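Local coordinates for mercuric reductase (Metallosphaera sedula, PDB 4YWO), which probably catalyses the NADPH-dependent reduction of mercuric ion to elemental mercury, using bound FAD as cofactor, and forms a homodimer, at residues 177-182 with 262-267. Numbering follows the deposited sequence.
Sequences LAVIGG and LLATGR
Ile180 and Leu263 are partners across two parallel strands, and their side chains run side by side in the same direction. They meet at their ends, with Ile180 CD1 4.1 Å from Leu263 CD2. Ile180 also lies alongside Thr265. A chi1 of -59° puts Ile180 CG1 beside the backbone N and CG2 anti to it, and Ile180 CG2 meets Thr265 CG2 at 3.7 Å. Val179 and Leu262 pair on the other face of the sheet. Here Val179 CG2 faces Leu262 CD2, while Val179 CG1 packs on Ala264 CB at 4.1 Å. Leu177 joins this face and crosses Leu262 at a slant, its CD1 lying 3.9 Å from Leu262 CB.

Three backbone hydrogen bonds hold the strands in register. Leu262 N gives to Ala178 O at 2.8 Å. Ile180 N gives to Leu262 O, a nearly straight bond (167° at the hydrogen). Ala264 N gives to Ile180 O at 2.9 Å, one residue past the end of strand 260-263. Next to it Gly181 CA makes a CA-H...O contact with Ala264 O at 3.5 Å.

Farther along the same segment, Arg267 touches FAD, and its NE is hydrogen-bonded to Ser146 OG. Strand 260-263 forms one edge of the four-stranded parallel sheet of a Rossmann-like domain, consistent with the NADP-binding domain of this family. Strand 176-180 is its inner neighbour and bonds on to strand 199-203. On the Ile180-Leu263 face, Leu263 touches Ile150 and Phe161. Helix 184-194 covers the Val179-Leu262 face through Ala186, Phe189 and Tyr193.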
loop_
_atom_site.group_PDB
_atom_site.type_symbol
_atom_site.label_atom_id
_atom_site.label_comp_id
_atom_site.label_asym_id
_atom_site.label_seq_id
_atom_site.Cartn_x
_atom_site.Cartn_y
_atom_site.Cartn_z
ATOM N N LEU A 177 32.455 4.565 -3.919
ATOM C CA LEU A 177 31.941 3.506 -4.739
ATOM C C LEU A 177 31.589 4.003 -6.123
ATOM O O LEU A 177 30.886 4.994 -6.264
ATOM C CB LEU A 177 30.712 2.821 -4.089
ATOM C CG LEU A 177 30.124 1.658 -4.823
ATOM C CD1 LEU A 177 31.044 0.441 -4.789
ATOM C CD2 LEU A 177 28.791 1.250 -4.207
ATOM N N ALA A 178 32.130 3.360 -7.152
ATOM C CA ALA A 178 31.700 3.590 -8.520
ATOM C C ALA A 178 30.804 2.460 -8.963
ATOM O O ALA A 178 31.174 1.301 -8.987
ATOM C CB ALA A 178 32.874 3.782 -9.476
ATOM N N VAL A 179 29.548 2.826 -9.310
ATOM C CA VAL A 179 28.512 1.849 -9.765
ATOM C C VAL A 179 28.403 1.877 -11.268
ATOM O O VAL A 179 28.154 2.944 -11.826
ATOM C CB VAL A 179 27.108 2.175 -9.116
ATOM C CG1 VAL A 179 26.081 1.220 -9.664
ATOM C CG2 VAL A 179 27.229 2.184 -7.635
ATOM N N ILE A 180 28.675 0.770 -11.919
ATOM C CA ILE A 180 28.585 0.679 -13.356
ATOM C C ILE A 180 27.239 0.117 -13.713
ATOM O O ILE A 180 26.987 -1.071 -13.497
ATOM C CB ILE A 180 29.730 -0.149 -13.979
ATOM C CG1 ILE A 180 31.063 0.492 -13.625
ATOM C CG2 ILE A 180 29.622 -0.148 -15.490
ATOM C CD1 ILE A 180 32.264 -0.306 -14.200
ATOM N N GLY A 181 26.378 0.985 -14.291
ATOM C CA GLY A 181 25.025 0.615 -14.619
ATOM C C GLY A 181 24.016 1.605 -14.115
ATOM O O GLY A 181 24.304 2.437 -13.306
ATOM N N GLY A 182 22.792 1.536 -14.599
ATOM C CA GLY A 182 21.798 2.560 -14.286
ATOM C C GLY A 182 20.341 2.072 -14.324
ATOM O O GLY A 182 19.442 2.885 -14.559
ATOM N N LEU A 262 31.257 -1.448 -8.267
ATOM C CA LEU A 262 30.105 -2.362 -8.162
ATOM C C LEU A 262 29.521 -2.493 -9.569
ATOM O O LEU A 262 29.141 -1.474 -10.196
ATOM C CB LEU A 262 28.984 -1.862 -7.176
ATOM C CG LEU A 262 27.702 -2.674 -7.306
ATOM C CD1 LEU A 262 27.834 -4.103 -6.849
ATOM C CD2 LEU A 262 26.724 -1.858 -6.475
ATOM N N LEU A 263 29.515 -3.689 -10.113
ATOM C CA LEU A 263 28.827 -3.996 -11.370
ATOM C C LEU A 263 27.307 -4.153 -11.122
ATOM O O LEU A 263 26.914 -4.972 -10.279
ATOM C CB LEU A 263 29.298 -5.270 -11.974
ATOM C CG LEU A 263 30.744 -5.251 -12.351
ATOM C CD1 LEU A 263 31.069 -6.631 -12.986
ATOM C CD2 LEU A 263 31.095 -4.079 -13.236
ATOM N N ALA A 264 26.527 -3.355 -11.834
ATOM C CA ALA A 264 25.063 -3.411 -11.829
ATOM C C ALA A 264 24.557 -3.262 -13.254
ATOM O O ALA A 264 23.705 -2.457 -13.567
ATOM C CB ALA A 264 24.552 -2.332 -10.929
ATOM N N THR A 265 25.184 -4.043 -14.152
ATOM C CA THR A 265 25.000 -3.936 -15.631
ATOM C C THR A 265 24.145 -5.095 -16.117
ATOM O O THR A 265 24.103 -5.336 -17.301
ATOM C CB THR A 265 26.363 -4.047 -16.375
ATOM O OG1 THR A 265 27.119 -5.173 -15.871
ATOM C CG2 THR A 265 27.155 -2.870 -16.108
ATOM N N GLY A 266 23.425 -5.745 -15.226
ATOM C CA GLY A 266 22.468 -6.726 -15.675
ATOM C C GLY A 266 22.838 -8.153 -15.273
ATOM O O GLY A 266 23.834 -8.363 -14.581
ATOM N N ARG A 267 22.041 -9.127 -15.766
ATOM C CA ARG A 267 22.186 -10.501 -15.430
ATOM C C ARG A 267 22.068 -11.348 -16.711
ATOM O O ARG A 267 21.336 -10.987 -17.582
ATOM C CB ARG A 267 21.056 -10.995 -14.576
ATOM C CG ARG A 267 20.560 -10.143 -13.424
ATOM C CD ARG A 267 21.316 -10.439 -12.206
ATOM N NE ARG A 267 21.057 -11.802 -11.642
ATOM C CZ ARG A 267 21.746 -12.332 -10.653
ATOM N NH1 ARG A 267 22.674 -11.625 -10.013
ATOM N NH2 ARG A 267 21.454 -13.545 -10.254
#